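Local structure of JamJ (Lyngbya majuscula, 5DOZ) at residues E181-T186 / H201-R206. The protein is the enoyl reductase of a polyketide synthase, binds NADPH and probably uses its hydride on an enoyl thioester, forming a cyclopropane. Residues are numbered along the deposited sequence; the frame is centred on the assembly and turned at random.
Sequences EVFATT and HVMNSR. With NDP (NADPH dihydro-nicotinamide-adenine-dinucleotide phosphate), chain E.
Phe183 lays one face of its ring over the imidazole of His201 in an offset stack, the planes 5° from parallel and the centroids 4.6 Å apart. Both side chains place CG anti to the carbonyl carbon (chi1 -71° and -58°), consistent with their running side by side and pointing the same way. On the same sheet face the Met203 chain bends at chi3, bringing CE 4.2 Å from Phe183 CB near the ring edge, and helix 210-218 packs over this layer. Parallel pairing is documented by three backbone bonds, Ala184 N to His201 O, Met203 N to Ala184 O (both 2.7 Å) and Thr186 N to Met203 O. A fourth, Ser205 N to Thr186 O, carries the pairing into the turn, where Arg206 N donates to Asn204 OD1 in an Asx turn. These are strands two and three of the Rossmann sheet, joined through helix 191-198; the end of strand 181-186 and the loop just after strand 201-204 receive the 2'-phosphate of NADPH. Thr186 OG1 and Ser205 OG close in on its O2X and O3X, at separations too short to be exact. Arg206 NE donates to O3X of NADPH at 3.0 Å and NH2 to O1X of the same phosphate, while the guanidinium lies flat against adenine, CZ 3.5 Å from C5A of NADPH. The two arginine bonds, with both hydroxyls close by, are consistent with recognition of NADPH rather than NADH.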
loop_
_atom_site.group_PDB
_atom_site.type_symbol
_atom_site.label_atom_id
_atom_site.label_comp_id
_atom_site.label_asym_id
_atom_site.label_seq_id
_atom_site.Cartn_x
_atom_site.Cartn_y
_atom_site.Cartn_z
ATOM N N GLU A 181 -12.310 0.611 -17.604
ATOM C CA GLU A 181 -11.320 0.555 -18.674
ATOM C C GLU A 181 -9.998 1.135 -18.171
ATOM O O GLU A 181 -9.900 2.335 -17.921
ATOM C CB GLU A 181 -11.829 1.334 -19.898
ATOM C CG GLU A 181 -11.030 1.091 -21.173
ATOM C CD GLU A 181 -11.553 1.864 -22.370
ATOM O OE1 GLU A 181 -12.781 1.849 -22.621
ATOM O OE2 GLU A 181 -10.725 2.476 -23.081
ATOM N N VAL A 182 -8.988 0.276 -18.026
ATOM C CA VAL A 182 -7.703 0.656 -17.438
ATOM C C VAL A 182 -6.736 1.289 -18.443
ATOM O O VAL A 182 -6.539 0.779 -19.550
ATOM C CB VAL A 182 -7.017 -0.549 -16.742
ATOM C CG1 VAL A 182 -5.642 -0.170 -16.204
ATOM C CG2 VAL A 182 -7.883 -1.083 -15.615
ATOM N N PHE A 183 -6.149 2.411 -18.032
ATOM C CA PHE A 183 -5.031 3.041 -18.727
ATOM C C PHE A 183 -3.830 2.996 -17.781
ATOM O O PHE A 183 -3.856 3.588 -16.700
ATOM C CB PHE A 183 -5.380 4.488 -19.096
ATOM C CG PHE A 183 -6.409 4.614 -20.195
ATOM C CD1 PHE A 183 -7.712 4.157 -20.016
ATOM C CD2 PHE A 183 -6.075 5.210 -21.410
ATOM C CE1 PHE A 183 -8.655 4.277 -21.027
ATOM C CE2 PHE A 183 -7.019 5.338 -22.427
ATOM C CZ PHE A 183 -8.309 4.868 -22.235
ATOM N N ALA A 184 -2.785 2.273 -18.166
ATOM C CA ALA A 184 -1.639 2.082 -17.277
ATOM C C ALA A 184 -0.378 2.777 -17.780
ATOM O O ALA A 184 -0.192 2.955 -18.981
ATOM C CB ALA A 184 -1.383 0.599 -17.051
ATOM N N THR A 185 0.463 3.205 -16.843
ATOM C CA THR A 185 1.806 3.672 -17.163
ATOM C C THR A 185 2.806 2.887 -16.324
ATOM O O THR A 185 2.540 2.580 -15.166
ATOM C CB THR A 185 2.002 5.181 -16.896
ATOM O OG1 THR A 185 1.909 5.442 -15.488
ATOM C CG2 THR A 185 0.985 6.023 -17.663
ATOM N N THR A 186 3.948 2.567 -16.923
ATOM C CA THR A 186 5.018 1.829 -16.258
ATOM C C THR A 186 6.361 2.129 -16.944
ATOM O O THR A 186 6.399 2.802 -17.975
ATOM C CB THR A 186 4.729 0.304 -16.222
ATOM O OG1 THR A 186 5.676 -0.351 -15.372
ATOM C CG2 THR A 186 4.796 -0.312 -17.612
ATOM N N HIS A 201 -3.949 -0.469 -22.833
ATOM C CA HIS A 201 -3.276 0.821 -22.901
ATOM C C HIS A 201 -2.164 0.949 -21.857
ATOM O O HIS A 201 -2.407 1.322 -20.702
ATOM C CB HIS A 201 -4.296 1.953 -22.768
ATOM C CG HIS A 201 -5.369 1.918 -23.814
ATOM N ND1 HIS A 201 -5.166 2.366 -25.102
ATOM C CD2 HIS A 201 -6.648 1.480 -23.764
ATOM C CE1 HIS A 201 -6.278 2.210 -25.798
ATOM N NE2 HIS A 201 -7.193 1.675 -25.009
ATOM N N VAL A 202 -0.942 0.625 -22.281
ATOM C CA VAL A 202 0.234 0.693 -21.418
ATOM C C VAL A 202 1.192 1.767 -21.929
ATOM O O VAL A 202 1.629 1.728 -23.085
ATOM C CB VAL A 202 0.954 -0.674 -21.315
ATOM C CG1 VAL A 202 2.245 -0.548 -20.515
ATOM C CG2 VAL A 202 0.041 -1.717 -20.683
ATOM N N MET A 203 1.508 2.724 -21.058
ATOM C CA MET A 203 2.339 3.868 -21.430
ATOM C C MET A 203 3.510 4.043 -20.458
ATOM O O MET A 203 3.748 3.179 -19.604
ATOM C CB MET A 203 1.476 5.133 -21.541
ATOM C CG MET A 203 0.418 5.033 -22.637
ATOM S SD MET A 203 -0.988 6.152 -22.497
ATOM C CE MET A 203 -1.882 5.450 -21.112
ATOM N N ASN A 204 4.247 5.145 -20.597
ATOM C CA ASN A 204 5.459 5.370 -19.809
ATOM C C ASN A 204 5.223 6.216 -18.555
ATOM O O ASN A 204 4.838 7.382 -18.645
ATOM C CB ASN A 204 6.563 5.985 -20.685
ATOM C CG ASN A 204 7.957 5.802 -20.103
ATOM O OD1 ASN A 204 8.121 5.393 -18.951
ATOM N ND2 ASN A 204 8.975 6.104 -20.905
ATOM N N SER A 205 5.463 5.625 -17.386
ATOM C CA SER A 205 5.336 6.343 -16.112
ATOM C C SER A 205 6.472 7.346 -15.892
ATOM O O SER A 205 6.382 8.215 -15.023
ATOM C CB SER A 205 5.270 5.357 -14.941
ATOM O OG SER A 205 6.443 4.567 -14.868
ATOM N N ARG A 206 7.526 7.229 -16.695
ATOM C CA ARG A 206 8.743 8.018 -16.495
ATOM C C ARG A 206 8.798 9.287 -17.335
ATOM O O ARG A 206 9.767 10.042 -17.263
ATOM C CB ARG A 206 9.998 7.158 -16.724
ATOM C CG ARG A 206 9.991 5.812 -16.000
ATOM C CD ARG A 206 9.591 5.931 -14.534
ATOM N NE ARG A 206 9.847 4.692 -13.798
ATOM C CZ ARG A 206 10.985 4.421 -13.166
ATOM N NH1 ARG A 206 11.975 5.306 -13.163
ATOM N NH2 ARG A 206 11.138 3.266 -12.533
HETATM P PA NDP E . 6.206 0.622 -4.827
HETATM O O1A NDP E . 7.643 0.905 -4.438
HETATM O O2A NDP E . 5.739 -0.796 -5.022
HETATM O O5B NDP E . 5.890 1.395 -6.201
HETATM C C5B NDP E . 6.715 2.446 -6.690
HETATM C C4B NDP E . 6.583 2.439 -8.203
HETATM O O4B NDP E . 6.812 3.763 -8.698
HETATM C C3B NDP E . 7.606 1.540 -8.890
HETATM O O3B NDP E . 7.083 0.238 -9.173
HETATM C C2B NDP E . 7.871 2.251 -10.191
HETATM O O2B NDP E . 7.041 1.673 -11.186
HETATM C C1B NDP E . 7.406 3.682 -9.989
HETATM N N9A NDP E . 8.533 4.631 -10.061
HETATM C C8A NDP E . 9.740 4.485 -9.491
HETATM N N7A NDP E . 10.523 5.552 -9.762
HETATM C C5A NDP E . 9.804 6.402 -10.521
HETATM C C6A NDP E . 10.018 7.722 -11.157
HETATM N N6A NDP E . 11.197 8.369 -11.029
HETATM N N1A NDP E . 8.995 8.260 -11.869
HETATM C C2A NDP E . 7.811 7.635 -12.009
HETATM N N3A NDP E . 7.555 6.436 -11.454
HETATM C C4A NDP E . 8.492 5.788 -10.714
HETATM O O3 NDP E . 5.237 1.398 -3.801
HETATM P PN NDP E . 3.670 1.119 -3.553
HETATM O O1N NDP E . 3.018 0.652 -4.819
HETATM O O2N NDP E . 3.524 0.302 -2.300
HETATM O O5D NDP E . 3.101 2.593 -3.233
HETATM C C5D NDP E . 3.236 3.675 -4.164
HETATM C C4D NDP E . 3.165 5.018 -3.438
HETATM O O4D NDP E . 1.975 5.114 -2.650
HETATM C C3D NDP E . 4.312 5.219 -2.468
HETATM O O3D NDP E . 4.698 6.589 -2.548
HETATM C C2D NDP E . 3.719 4.909 -1.106
HETATM O O2D NDP E . 4.396 5.551 -0.015
HETATM C C1D NDP E . 2.284 5.375 -1.278
HETATM N N1N NDP E . 1.350 4.658 -0.410
HETATM C C2N NDP E . 0.443 5.377 0.265
HETATM C C3N NDP E . -0.647 4.780 0.887
HETATM C C7N NDP E . -1.762 5.637 1.415
HETATM O O7N NDP E . -2.454 5.255 2.345
HETATM N N7N NDP E . -1.982 6.818 0.844
HETATM C C4N NDP E . -0.631 3.289 1.155
HETATM C C5N NDP E . 0.325 2.615 0.280
HETATM C C6N NDP E . 1.328 3.311 -0.394
HETATM P P2B NDP E . 7.404 1.795 -12.738
HETATM O O1X NDP E . 8.779 1.178 -12.863
HETATM O O2X NDP E . 6.300 1.008 -13.373
HETATM O O3X NDP E . 7.353 3.274 -13.031
#